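Local coordinates for protein L-ribulose 3-epimerase (Methylomonas sp. DH-1, PDB 7CJ7) that catalyses the manganese-dependent epimerization of ketoses at C3, with its highest activity on L-ribulose, and works as a homodimer, at residues Gly10-Val15 and Tyr39-Leu44; Lys27-Ala32 and Asp57-Tyr62; Ile50-Thr55 and Leu100-Gly105; Phe245-Ser250 and Asn266-Ser271. All blocks are in the same frame, centred on the assembly; numbering follows the deposited sequence.

Interaction 1 (Gly10-Val15 and Tyr39-Leu44); sequences GGHALV and YIEIAL. With SOL (L-sorbose), chain C.
The ring of Y39 lies flat against the backbone of G10: G10 CA stands 3.4 Å from the ring centroid and 11° off its normal, a CH-pi contact over the face. The ring reaches this place because CG sits between the backbone N and the carbonyl carbon (chi1 69°), folding it over the neighbouring strand; a CB on G10 would run into Y39 CE1. With an alanine for Y39, G10 would probably lose its aromatic cover and T244 OG1 its bond to the tyrosine hydroxyl. The strands run parallel, their short axes 4.6 Å apart, laced by backbone hydrogen bonds from G11 N to Y39 O (3.2 Å), E41 N to G11 O (2.9 Å) and A13 N to E41 O (3.0 Å). The H12 and E41 side chains leave the sheet on the same face as that of Y39; E41 OE2 meets H12 CD2 at the imidazole edge, 3.3 Å away, with carboxylate and ring planes 81° apart. S69, Y209, T244 and H211 hydrogen-bond the E41 carboxylate, so the buried acid is well satisfied. H12 ND1 accepts from L14 N, tilted out of the ring plane, while NE2 makes a nearly straight 2.8 Å hydrogen bond to O6 of L-sorbose; together these bonds probably limit the ring's rotation. This is the first beta-alpha-beta unit of a TIM barrel, with its sugar-binding histidine at a strand's C-terminal end.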
loop_
_atom_site.group_PDB
_atom_site.type_symbol
_atom_site.label_atom_id
_atom_site.label_comp_id
_atom_site.label_asym_id
_atom_site.label_seq_id
_atom_site.Cartn_x
_atom_site.Cartn_y
_atom_site.Cartn_z
ATOM N N GLY A 10 -9.964 -13.813 17.323
ATOM C CA GLY A 10 -8.958 -14.746 16.800
ATOM C C GLY A 10 -7.644 -14.060 16.522
ATOM O O GLY A 10 -7.609 -12.804 16.432
ATOM N N GLY A 11 -6.587 -14.865 16.451
ATOM C CA GLY A 11 -5.242 -14.429 16.061
ATOM C C GLY A 11 -4.819 -15.125 14.787
ATOM O O GLY A 11 -5.070 -16.333 14.653
ATOM N N HIS A 12 -4.238 -14.380 13.853
ATOM C CA HIS A 12 -3.650 -14.935 12.613
ATOM C C HIS A 12 -2.401 -15.736 12.981
ATOM O O HIS A 12 -1.655 -15.283 13.863
ATOM C CB HIS A 12 -3.374 -13.795 11.631
ATOM C CG HIS A 12 -3.019 -14.274 10.268
ATOM N ND1 HIS A 12 -1.721 -14.535 9.905
ATOM C CD2 HIS A 12 -3.782 -14.520 9.183
ATOM C CE1 HIS A 12 -1.697 -14.935 8.649
ATOM N NE2 HIS A 12 -2.947 -14.923 8.180
ATOM N N ALA A 13 -2.184 -16.885 12.332
ATOM C CA ALA A 13 -1.086 -17.824 12.653
ATOM C C ALA A 13 0.269 -17.104 12.617
ATOM O O ALA A 13 1.139 -17.452 13.441
ATOM C CB ALA A 13 -1.127 -18.987 11.697
ATOM N N LEU A 14 0.445 -16.126 11.717
ATOM C CA LEU A 14 1.758 -15.470 11.459
ATOM C C LEU A 14 2.154 -14.561 12.625
ATOM O O LEU A 14 3.266 -13.980 12.582
ATOM C CB LEU A 14 1.677 -14.668 10.159
ATOM C CG LEU A 14 2.339 -15.321 8.947
ATOM C CD1 LEU A 14 3.856 -15.241 9.057
ATOM C CD2 LEU A 14 1.879 -16.761 8.790
ATOM N N VAL A 15 1.273 -14.398 13.607
ATOM C CA VAL A 15 1.635 -13.702 14.871
ATOM C C VAL A 15 2.636 -14.587 15.620
ATOM O O VAL A 15 3.482 -14.024 16.333
ATOM C CB VAL A 15 0.393 -13.362 15.705
ATOM C CG1 VAL A 15 0.760 -12.985 17.129
ATOM C CG2 VAL A 15 -0.403 -12.247 15.049
ATOM N N TYR A 39 -10.240 -18.393 18.727
ATOM C CA TYR A 39 -9.834 -19.210 17.556
ATOM C C TYR A 39 -8.482 -18.739 17.038
ATOM O O TYR A 39 -8.026 -17.629 17.364
ATOM C CB TYR A 39 -10.903 -19.176 16.456
ATOM C CG TYR A 39 -11.073 -17.851 15.758
ATOM C CD1 TYR A 39 -10.339 -17.532 14.632
ATOM C CD2 TYR A 39 -11.953 -16.898 16.232
ATOM C CE1 TYR A 39 -10.496 -16.321 13.980
ATOM C CE2 TYR A 39 -12.105 -15.673 15.604
ATOM C CZ TYR A 39 -11.359 -15.369 14.485
ATOM O OH TYR A 39 -11.497 -14.155 13.872
ATOM N N ILE A 40 -7.853 -19.604 16.258
ATOM C CA ILE A 40 -6.661 -19.253 15.437
ATOM C C ILE A 40 -7.097 -19.259 13.974
ATOM O O ILE A 40 -7.908 -20.118 13.585
ATOM C CB ILE A 40 -5.507 -20.229 15.703
ATOM C CG1 ILE A 40 -4.282 -19.841 14.872
ATOM C CG2 ILE A 40 -5.945 -21.659 15.441
ATOM C CD1 ILE A 40 -2.983 -20.136 15.529
ATOM N N GLU A 41 -6.594 -18.301 13.199
ATOM C CA GLU A 41 -6.824 -18.244 11.750
ATOM C C GLU A 41 -5.609 -18.862 11.079
ATOM O O GLU A 41 -4.527 -18.279 11.152
ATOM C CB GLU A 41 -7.079 -16.814 11.291
ATOM C CG GLU A 41 -7.505 -16.738 9.839
ATOM C CD GLU A 41 -7.750 -15.312 9.410
ATOM O OE1 GLU A 41 -8.671 -14.683 9.983
ATOM O OE2 GLU A 41 -6.988 -14.825 8.554
ATOM N N ILE A 42 -5.792 -20.034 10.494
ATOM C CA ILE A 42 -4.690 -20.779 9.827
ATOM C C ILE A 42 -4.557 -20.275 8.393
ATOM O O ILE A 42 -5.572 -20.230 7.701
ATOM C CB ILE A 42 -4.951 -22.293 9.902
ATOM C CG1 ILE A 42 -5.080 -22.750 11.358
ATOM C CG2 ILE A 42 -3.867 -23.043 9.151
ATOM C CD1 ILE A 42 -5.537 -24.181 11.527
ATOM N N ALA A 43 -3.345 -19.906 7.986
ATOM C CA ALA A 43 -3.005 -19.500 6.605
ATOM C C ALA A 43 -2.823 -20.768 5.763
ATOM O O ALA A 43 -1.910 -21.544 6.064
ATOM C CB ALA A 43 -1.760 -18.649 6.635
ATOM N N LEU A 44 -3.705 -20.997 4.793
ATOM C CA LEU A 44 -3.758 -22.229 3.965
ATOM C C LEU A 44 -3.345 -21.917 2.525
ATOM O O LEU A 44 -4.067 -22.342 1.597
ATOM C CB LEU A 44 -5.187 -22.775 3.972
ATOM C CG LEU A 44 -5.604 -23.569 5.204
ATOM C CD1 LEU A 44 -6.994 -24.155 4.996
ATOM C CD2 LEU A 44 -4.594 -24.661 5.520
HETATM C C1 SOL C . -3.240 -9.781 3.198
HETATM O O1 SOL C . -2.732 -8.468 3.148
HETATM C C2 SOL C . -4.219 -9.956 4.315
HETATM O O2 SOL C . -4.786 -8.991 4.799
HETATM C C3 SOL C . -4.448 -11.357 4.864
HETATM O O3 SOL C . -5.667 -11.430 5.566
HETATM C C4 SOL C . -4.408 -12.403 3.754
HETATM O O4 SOL C . -5.452 -12.138 2.815
HETATM C C5 SOL C . -4.567 -13.839 4.259
HETATM O O5 SOL C . -4.701 -14.719 3.144
HETATM C C6 SOL C . -3.412 -14.311 5.116
HETATM O O6 SOL C . -3.648 -15.640 5.591
#

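Interaction 2 (Lys27-Ala32 and Asp57-Tyr62); sequences KAIAGA and DLLQEY. With MG (magnesium ion), chain E.
Unusually for two packed helices, the broadest flat surface in the contact comes from a residue where one of them ends: Y62, the first to leave helical angles after helix 52-61, lays its ring over A30 of helix 22-35. These are the first two outer helices of the TIM barrel. A30 CA lies 4.0 Å from the Y62 ring centroid and 18° off the normal, a CH-pi contact over the face, and A30 CB lies 3.7 Å from Y62 CE1. I29 makes the other contacts. I29 CG2, anti to the backbone N, meets Y62 CD2 obliquely at 3.7 Å, while I29 CD1 presses on L58 CB at 3.6 Å and on L59 CD2 at 3.8 Å; the isoleucine side chain crosses both leucines at about a right angle. The contacts between 27-32 and 57-62 are all apolar; A28 and L59 continue them inward onto I40 of strand 39-43, and E61 makes a salt bridge to R26, just outside 27-32. D57, on the exposed side of its helix, holds a magnesium ion through OD1, at 2.0 Å; D57 OD2 accepts a hydrogen bond from one of the ion's waters, and Q60 OE1 from another.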
loop_
_atom_site.group_PDB
_atom_site.type_symbol
_atom_site.label_atom_id
_atom_site.label_comp_id
_atom_site.label_asym_id
_atom_site.label_seq_id
_atom_site.Cartn_x
_atom_site.Cartn_y
_atom_site.Cartn_z
ATOM N N LYS A 27 3.052 -24.297 18.635
ATOM C CA LYS A 27 3.526 -22.974 19.104
ATOM C C LYS A 27 2.396 -21.963 18.909
ATOM O O LYS A 27 2.081 -21.223 19.869
ATOM C CB LYS A 27 4.787 -22.582 18.333
ATOM C CG LYS A 27 5.497 -21.327 18.802
ATOM C CD LYS A 27 6.882 -21.270 18.202
ATOM C CE LYS A 27 7.714 -20.096 18.659
ATOM N NZ LYS A 27 7.299 -18.848 17.975
ATOM N N ALA A 28 1.784 -21.960 17.723
ATOM C CA ALA A 28 0.740 -20.984 17.341
ATOM C C ALA A 28 -0.533 -21.241 18.158
ATOM O O ALA A 28 -1.125 -20.278 18.661
ATOM C CB ALA A 28 0.486 -21.051 15.857
ATOM N N ILE A 29 -0.942 -22.500 18.281
ATOM C CA ILE A 29 -2.212 -22.863 18.972
ATOM C C ILE A 29 -2.046 -22.590 20.470
ATOM O O ILE A 29 -2.928 -21.937 21.053
ATOM C CB ILE A 29 -2.637 -24.300 18.623
ATOM C CG1 ILE A 29 -3.153 -24.349 17.181
ATOM C CG2 ILE A 29 -3.663 -24.829 19.616
ATOM C CD1 ILE A 29 -3.356 -25.738 16.621
ATOM N N ALA A 30 -0.922 -22.989 21.058
ATOM C CA ALA A 30 -0.617 -22.722 22.482
ATOM C C ALA A 30 -0.572 -21.204 22.709
ATOM O O ALA A 30 -1.125 -20.732 23.720
ATOM C CB ALA A 30 0.668 -23.406 22.882
ATOM N N GLY A 31 0.018 -20.456 21.770
ATOM C CA GLY A 31 0.134 -18.987 21.847
ATOM C C GLY A 31 -1.228 -18.308 21.845
ATOM O O GLY A 31 -1.481 -17.474 22.730
ATOM N N ALA A 32 -2.085 -18.639 20.878
ATOM C CA ALA A 32 -3.451 -18.079 20.763
ATOM C C ALA A 32 -4.268 -18.426 22.015
ATOM O O ALA A 32 -4.948 -17.528 22.546
ATOM C CB ALA A 32 -4.099 -18.576 19.504
ATOM N N ASP A 57 -6.080 -32.512 16.826
ATOM C CA ASP A 57 -5.688 -32.938 18.196
ATOM C C ASP A 57 -5.216 -31.718 19.001
ATOM O O ASP A 57 -5.568 -31.622 20.197
ATOM C CB ASP A 57 -4.601 -34.012 18.159
ATOM C CG ASP A 57 -5.073 -35.370 17.676
ATOM O OD1 ASP A 57 -6.313 -35.574 17.586
ATOM O OD2 ASP A 57 -4.192 -36.229 17.417
ATOM N N LEU A 58 -4.452 -30.815 18.382
ATOM C CA LEU A 58 -3.916 -29.606 19.069
ATOM C C LEU A 58 -5.079 -28.683 19.433
ATOM O O LEU A 58 -5.092 -28.153 20.562
ATOM C CB LEU A 58 -2.895 -28.895 18.179
ATOM C CG LEU A 58 -1.548 -29.599 18.058
ATOM C CD1 LEU A 58 -0.707 -28.974 16.955
ATOM C CD2 LEU A 58 -0.814 -29.580 19.389
ATOM N N LEU A 59 -6.017 -28.471 18.507
ATOM C CA LEU A 59 -7.192 -27.605 18.777
ATOM C C LEU A 59 -7.947 -28.155 19.990
ATOM O O LEU A 59 -8.340 -27.359 20.841
ATOM C CB LEU A 59 -8.081 -27.523 17.531
ATOM C CG LEU A 59 -7.453 -26.775 16.358
ATOM C CD1 LEU A 59 -8.354 -26.820 15.137
ATOM C CD2 LEU A 59 -7.150 -25.332 16.741
ATOM N N GLN A 60 -8.131 -29.470 20.078
ATOM C CA GLN A 60 -8.852 -30.114 21.208
ATOM C C GLN A 60 -8.037 -29.931 22.499
ATOM O O GLN A 60 -8.615 -29.542 23.529
ATOM C CB GLN A 60 -9.067 -31.594 20.896
ATOM C CG GLN A 60 -10.006 -31.836 19.729
ATOM C CD GLN A 60 -10.108 -33.308 19.417
ATOM O OE1 GLN A 60 -9.173 -33.919 18.905
ATOM N NE2 GLN A 60 -11.245 -33.895 19.748
ATOM N N GLU A 61 -6.733 -30.179 22.416
ATOM C CA GLU A 61 -5.770 -30.104 23.548
ATOM C C GLU A 61 -5.844 -28.716 24.193
ATOM O O GLU A 61 -5.848 -28.650 25.426
ATOM C CB GLU A 61 -4.366 -30.449 23.041
ATOM C CG GLU A 61 -3.300 -30.425 24.108
ATOM C CD GLU A 61 -1.916 -30.853 23.646
ATOM O OE1 GLU A 61 -1.778 -31.250 22.475
ATOM O OE2 GLU A 61 -0.977 -30.810 24.471
ATOM N N TYR A 62 -5.927 -27.646 23.397
ATOM C CA TYR A 62 -5.877 -26.243 23.889
ATOM C C TYR A 62 -7.265 -25.591 23.869
ATOM O O TYR A 62 -7.334 -24.385 24.146
ATOM C CB TYR A 62 -4.849 -25.445 23.087
ATOM C CG TYR A 62 -3.431 -25.849 23.395
ATOM C CD1 TYR A 62 -2.756 -25.314 24.480
ATOM C CD2 TYR A 62 -2.775 -26.794 22.623
ATOM C CE1 TYR A 62 -1.462 -25.708 24.786
ATOM C CE2 TYR A 62 -1.477 -27.187 22.904
ATOM C CZ TYR A 62 -0.815 -26.639 23.987
ATOM O OH TYR A 62 0.467 -27.023 24.269
HETATM MG MG MG E . -7.513 -36.801 16.540
HETATM O O HOH W 1 -5.349 -38.008 16.108
HETATM O O HOH W 2 -9.094 -35.874 17.274
HETATM O O HOH W 3 -7.290 -35.973 14.843
HETATM O O HOH W 4 -8.729 -38.484 15.866
#

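Interaction 3 (Ile50-Thr55 and Leu100-Gly105); sequences IDVALT and LYALGG
This is a small apolar contact, burying 184 Å² in all, between successive outer helices of the TIM barrel: the start of helix 52-61 meets A102, the last residue of helix 83-102, and L103 just beyond it. L103 buries more than any other residue. L103 CD2 rests 3.7 Å from the backbone oxygen V52 O and 3.8 Å from T55 CG2; the leucine side chain crosses those of V52 and T55 at a slant. L103 CD1 also touches T55 CG2 and, more loosely, I50 CD1 (4.3 Å). Nearer the surface, V52 CG1, anti to the backbone N (chi1 178°), meets A102 CB at 3.6 Å. Inward, T55 and L103 both touch I42 of strand 39-43, so the pair closes over the outside of the barrel wall. Each helix end is finished locally. G104 with its positive phi forms a Schellman motif, in which G105 N bonds L100 O and G104 N bonds Y101 O. D51 is the N-cap: its OD1 accepts from L54 N at 3.2 Å, from above the carboxylate plane. T55 OG1 is shared: hydrogen-bonded to W20 NE1, it also donates to D51 O at 3.1 Å, from 40° out of that carbonyl's plane.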
loop_
_atom_site.group_PDB
_atom_site.type_symbol
_atom_site.label_atom_id
_atom_site.label_comp_id
_atom_site.label_asym_id
_atom_site.label_seq_id
_atom_site.Cartn_x
_atom_site.Cartn_y
_atom_site.Cartn_z
ATOM N N ILE A 50 -0.608 -29.251 5.288
ATOM C CA ILE A 50 -1.066 -29.262 6.708
ATOM C C ILE A 50 -1.373 -30.705 7.128
ATOM O O ILE A 50 -2.092 -31.395 6.391
ATOM C CB ILE A 50 -2.272 -28.326 6.897
ATOM C CG1 ILE A 50 -2.832 -28.414 8.312
ATOM C CG2 ILE A 50 -3.354 -28.596 5.879
ATOM C CD1 ILE A 50 -3.699 -27.240 8.685
ATOM N N ASP A 51 -0.828 -31.141 8.267
ATOM C CA ASP A 51 -1.210 -32.420 8.920
ATOM C C ASP A 51 -2.514 -32.172 9.680
ATOM O O ASP A 51 -2.464 -31.668 10.810
ATOM C CB ASP A 51 -0.105 -32.966 9.828
ATOM C CG ASP A 51 -0.410 -34.338 10.415
ATOM O OD1 ASP A 51 -1.608 -34.701 10.500
ATOM O OD2 ASP A 51 0.551 -35.027 10.816
ATOM N N VAL A 52 -3.645 -32.490 9.058
ATOM C CA VAL A 52 -4.986 -32.090 9.557
ATOM C C VAL A 52 -5.292 -32.811 10.875
ATOM O O VAL A 52 -5.752 -32.149 11.807
ATOM C CB VAL A 52 -6.067 -32.356 8.499
ATOM C CG1 VAL A 52 -7.438 -31.999 9.038
ATOM C CG2 VAL A 52 -5.762 -31.605 7.210
ATOM N N ALA A 53 -5.040 -34.115 10.961
ATOM C CA ALA A 53 -5.338 -34.908 12.175
ATOM C C ALA A 53 -4.554 -34.340 13.370
ATOM O O ALA A 53 -5.142 -34.182 14.460
ATOM C CB ALA A 53 -5.036 -36.358 11.920
ATOM N N LEU A 54 -3.282 -34.005 13.171
ATOM C CA LEU A 54 -2.403 -33.479 14.245
ATOM C C LEU A 54 -2.947 -32.120 14.689
ATOM O O LEU A 54 -3.056 -31.887 15.904
ATOM C CB LEU A 54 -0.978 -33.373 13.704
ATOM C CG LEU A 54 0.090 -32.947 14.704
ATOM C CD1 LEU A 54 1.452 -33.462 14.272
ATOM C CD2 LEU A 54 0.127 -31.442 14.860
ATOM N N THR A 55 -3.344 -31.272 13.739
ATOM C CA THR A 55 -3.875 -29.917 14.035
ATOM C C THR A 55 -5.173 -30.070 14.829
ATOM O O THR A 55 -5.347 -29.344 15.818
ATOM C CB THR A 55 -4.063 -29.092 12.759
ATOM O OG1 THR A 55 -2.777 -28.911 12.169
ATOM C CG2 THR A 55 -4.706 -27.748 13.014
ATOM N N LEU A 100 -10.714 -27.088 6.124
ATOM C CA LEU A 100 -11.490 -26.271 7.084
ATOM C C LEU A 100 -12.602 -27.135 7.688
ATOM O O LEU A 100 -12.744 -27.137 8.911
ATOM C CB LEU A 100 -12.054 -25.055 6.357
ATOM C CG LEU A 100 -12.959 -24.147 7.183
ATOM C CD1 LEU A 100 -12.206 -23.520 8.347
ATOM C CD2 LEU A 100 -13.552 -23.069 6.296
ATOM N N TYR A 101 -13.345 -27.873 6.861
ATOM C CA TYR A 101 -14.434 -28.767 7.333
ATOM C C TYR A 101 -13.869 -29.788 8.328
ATOM O O TYR A 101 -14.489 -30.015 9.388
ATOM C CB TYR A 101 -15.118 -29.493 6.175
ATOM C CG TYR A 101 -16.177 -30.471 6.625
ATOM C CD1 TYR A 101 -17.469 -30.055 6.898
ATOM C CD2 TYR A 101 -15.875 -31.807 6.806
ATOM C CE1 TYR A 101 -18.443 -30.948 7.313
ATOM C CE2 TYR A 101 -16.831 -32.711 7.233
ATOM C CZ TYR A 101 -18.120 -32.280 7.485
ATOM O OH TYR A 101 -19.061 -33.182 7.882
ATOM N N ALA A 102 -12.713 -30.371 8.014
ATOM C CA ALA A 102 -12.070 -31.421 8.838
ATOM C C ALA A 102 -11.660 -30.847 10.207
ATOM O O ALA A 102 -11.651 -31.607 11.195
ATOM C CB ALA A 102 -10.904 -32.017 8.090
ATOM N N LEU A 103 -11.350 -29.549 10.278
ATOM C CA LEU A 103 -10.940 -28.866 11.534
ATOM C C LEU A 103 -12.157 -28.314 12.279
ATOM O O LEU A 103 -11.947 -27.680 13.332
ATOM C CB LEU A 103 -9.945 -27.753 11.209
ATOM C CG LEU A 103 -8.606 -28.251 10.672
ATOM C CD1 LEU A 103 -7.675 -27.095 10.373
ATOM C CD2 LEU A 103 -7.963 -29.221 11.652
ATOM N N GLY A 104 -13.360 -28.539 11.744
ATOM C CA GLY A 104 -14.637 -28.109 12.339
ATOM C C GLY A 104 -14.835 -26.613 12.221
ATOM O O GLY A 104 -15.620 -26.070 12.996
ATOM N N GLY A 105 -14.139 -25.963 11.287
ATOM C CA GLY A 105 -14.270 -24.514 11.046
ATOM C C GLY A 105 -15.418 -24.221 10.102
ATOM O O GLY A 105 -15.856 -25.147 9.416
#

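Interaction 4 (Phe245-Ser250 and Asn266-Ser271); sequences FESFSS and NLWHDS. With MN (manganese (II) ion), chain D; SOL (L-sorbose), chain C.
Neither segment forms a regular helix or strand; both are mostly irregular loop, and their backbones come closest where S249 CA and N266 CA lie 4.8 Å apart. The setting is the C-terminal end of the last strand of the TIM barrel, where the chain leaves strand 242-245 beside the active site. The indole of W268 lies over S249: S249 CB stands 3.4 Å from the centroid of the five-membered ring and 16° off its normal, a CH-pi contact over the face. A chi1 of 52° puts W268 CG between its backbone N and carbonyl carbon and folds the indole across the opposing loop. W268 NE1 gives a weak, bent hydrogen bond to S247 OG (2.8 Å), an oxygen also hydrogen-bonded to R217 O. S249 OG donates to W268 O at 2.8 Å, in the carbonyl plane on a lone pair, and accepts from L267 N at 3.2 Å; E251 N, just past the segment, is a further partner. A leucine in place of W268 is likely to lose the flat cover of S249 CB and leave S247 OG without its indole donor. The CB of F248 is directed away from segment 266-271, and its ring packs edge-to-face with that of H12. E246, probably a proton donor/acceptor as in related enzymes, turns to the other side of the loop, where E152, D185 and H211 complete the protein ligands of the manganese ion. E246 OE2 binds this ion at 2.1 Å, which O2 and O3 of L-sorbose also ligate, and E246 OE1 lies 2.8 Å from sugar O3.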
loop_
_atom_site.group_PDB
_atom_site.type_symbol
_atom_site.label_atom_id
_atom_site.label_comp_id
_atom_site.label_asym_id
_atom_site.label_seq_id
_atom_site.Cartn_x
_atom_site.Cartn_y
_atom_site.Cartn_z
ATOM N N PHE A 245 -7.086 -10.503 14.896
ATOM C CA PHE A 245 -5.883 -9.646 14.949
ATOM C C PHE A 245 -4.879 -10.200 13.941
ATOM O O PHE A 245 -4.539 -11.404 13.980
ATOM C CB PHE A 245 -5.299 -9.588 16.359
ATOM C CG PHE A 245 -3.933 -8.954 16.398
ATOM C CD1 PHE A 245 -3.722 -7.685 15.882
ATOM C CD2 PHE A 245 -2.854 -9.633 16.929
ATOM C CE1 PHE A 245 -2.458 -7.109 15.898
ATOM C CE2 PHE A 245 -1.595 -9.055 16.953
ATOM C CZ PHE A 245 -1.400 -7.795 16.450
ATOM N N GLU A 246 -4.406 -9.320 13.065
ATOM C CA GLU A 246 -3.445 -9.660 12.003
ATOM C C GLU A 246 -2.249 -8.711 12.105
ATOM O O GLU A 246 -2.450 -7.484 12.218
ATOM C CB GLU A 246 -4.121 -9.580 10.640
ATOM C CG GLU A 246 -3.225 -10.023 9.511
ATOM C CD GLU A 246 -3.995 -10.318 8.238
ATOM O OE1 GLU A 246 -3.929 -11.465 7.743
ATOM O OE2 GLU A 246 -4.663 -9.402 7.758
ATOM N N SER A 247 -1.044 -9.265 12.061
ATOM C CA SER A 247 0.200 -8.482 12.237
ATOM C C SER A 247 1.365 -9.231 11.603
ATOM O O SER A 247 1.443 -10.459 11.749
ATOM C CB SER A 247 0.450 -8.213 13.702
ATOM O OG SER A 247 1.575 -7.381 13.880
ATOM N N PHE A 248 2.260 -8.506 10.948
ATOM C CA PHE A 248 3.437 -9.112 10.290
ATOM C C PHE A 248 4.690 -8.348 10.703
ATOM O O PHE A 248 4.695 -7.096 10.691
ATOM C CB PHE A 248 3.250 -9.142 8.777
ATOM C CG PHE A 248 2.025 -9.890 8.323
ATOM C CD1 PHE A 248 2.039 -11.267 8.195
ATOM C CD2 PHE A 248 0.854 -9.210 8.029
ATOM C CE1 PHE A 248 0.900 -11.948 7.793
ATOM C CE2 PHE A 248 -0.278 -9.895 7.631
ATOM C CZ PHE A 248 -0.253 -11.261 7.510
ATOM N N SER A 249 5.722 -9.113 11.053
ATOM C CA SER A 249 7.074 -8.601 11.377
ATOM C C SER A 249 8.099 -9.498 10.687
ATOM O O SER A 249 7.809 -10.696 10.532
ATOM C CB SER A 249 7.291 -8.567 12.868
ATOM O OG SER A 249 8.610 -8.139 13.159
ATOM N N SER A 250 9.256 -8.950 10.313
ATOM C CA SER A 250 10.391 -9.738 9.775
ATOM C C SER A 250 10.838 -10.766 10.828
ATOM O O SER A 250 11.547 -11.718 10.458
ATOM C CB SER A 250 11.522 -8.842 9.322
ATOM O OG SER A 250 11.977 -8.018 10.385
ATOM N N ASN A 266 11.085 -5.076 11.089
ATOM C CA ASN A 266 10.808 -5.692 12.408
ATOM C C ASN A 266 9.956 -4.708 13.217
ATOM O O ASN A 266 10.516 -3.718 13.698
ATOM C CB ASN A 266 12.109 -6.050 13.128
ATOM C CG ASN A 266 11.847 -6.737 14.450
ATOM O OD1 ASN A 266 12.319 -7.845 14.700
ATOM N ND2 ASN A 266 11.059 -6.095 15.287
ATOM N N LEU A 267 8.649 -4.959 13.323
ATOM C CA LEU A 267 7.665 -4.088 14.023
ATOM C C LEU A 267 7.431 -4.634 15.432
ATOM O O LEU A 267 6.734 -3.969 16.218
ATOM C CB LEU A 267 6.356 -4.073 13.223
ATOM C CG LEU A 267 6.166 -2.893 12.273
ATOM C CD1 LEU A 267 7.433 -2.064 12.179
ATOM C CD2 LEU A 267 5.724 -3.363 10.902
ATOM N N TRP A 268 7.981 -5.815 15.712
ATOM C CA TRP A 268 7.819 -6.548 16.995
ATOM C C TRP A 268 8.696 -7.797 16.984
ATOM O O TRP A 268 9.087 -8.239 15.886
ATOM C CB TRP A 268 6.349 -6.898 17.270
ATOM C CG TRP A 268 5.613 -7.605 16.169
ATOM C CD1 TRP A 268 4.744 -7.036 15.279
ATOM C CD2 TRP A 268 5.608 -9.018 15.876
ATOM N NE1 TRP A 268 4.233 -7.984 14.436
ATOM C CE2 TRP A 268 4.734 -9.211 14.779
ATOM C CE3 TRP A 268 6.248 -10.133 16.425
ATOM C CZ2 TRP A 268 4.495 -10.469 14.226
ATOM C CZ3 TRP A 268 6.014 -11.376 15.876
ATOM C CH2 TRP A 268 5.145 -11.541 14.798
ATOM N N HIS A 269 8.978 -8.341 18.173
ATOM C CA HIS A 269 9.812 -9.554 18.374
ATOM C C HIS A 269 9.078 -10.539 19.294
ATOM O O HIS A 269 9.307 -11.745 19.140
ATOM C CB HIS A 269 11.194 -9.160 18.920
ATOM C CG HIS A 269 11.126 -8.430 20.217
ATOM N ND1 HIS A 269 11.110 -9.086 21.433
ATOM C CD2 HIS A 269 11.030 -7.110 20.494
ATOM C CE1 HIS A 269 11.019 -8.198 22.405
ATOM N NE2 HIS A 269 10.962 -6.978 21.854
ATOM N N ASP A 270 8.227 -10.034 20.195
ATOM C CA ASP A 270 7.564 -10.812 21.277
ATOM C C ASP A 270 6.100 -11.080 20.902
ATOM O O ASP A 270 5.251 -10.203 21.158
ATOM C CB ASP A 270 7.679 -10.064 22.610
ATOM C CG ASP A 270 7.232 -10.860 23.827
ATOM O OD1 ASP A 270 7.763 -10.592 24.903
ATOM O OD2 ASP A 270 6.338 -11.715 23.698
ATOM N N SER A 271 5.822 -12.254 20.325
ATOM C CA SER A 271 4.476 -12.676 19.857
ATOM C C SER A 271 3.463 -12.565 21.002
ATOM O O SER A 271 2.370 -12.052 20.767
ATOM C CB SER A 271 4.495 -14.085 19.308
ATOM O OG SER A 271 5.417 -14.215 18.236
HETATM MN MN MN D . -6.227 -9.355 6.324
HETATM C C1 SOL C . -3.240 -9.781 3.198
HETATM O O1 SOL C . -2.732 -8.468 3.148
HETATM C C2 SOL C . -4.219 -9.956 4.315
HETATM O O2 SOL C . -4.786 -8.991 4.799
HETATM C C3 SOL C . -4.448 -11.357 4.864
HETATM O O3 SOL C . -5.667 -11.430 5.566
HETATM C C4 SOL C . -4.408 -12.403 3.754
HETATM O O4 SOL C . -5.452 -12.138 2.815
HETATM C C5 SOL C . -4.567 -13.839 4.259
HETATM O O5 SOL C . -4.701 -14.719 3.144
HETATM C C6 SOL C . -3.412 -14.311 5.116
HETATM O O6 SOL C . -3.648 -15.640 5.591
#

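Interaction 1 is the buried core of the set, a parallel strand pair joined by backbone bonds, carrying H12 to the sugar and the buried carboxylate of E41 beside that histidine. Interactions 2 and 3 form the helical layer outside it, the former buried between helices, the latter partly buried with A102 exposed; both use helix 52-61 and rely on aliphatic packing without hydrogen bonds between their segments, an aromatic ring being added in interaction 2. I40 and I42 connect the layers, touching A28 and L59 of interaction 2 and L103 and T55 of interaction 3. Interaction 4, partly buried, lies about 25 Å from interaction 3, centre to centre, and relies on serine hydroxyls and an indole. It meets interaction 1 through V15 and S271, and both touch L-sorbose.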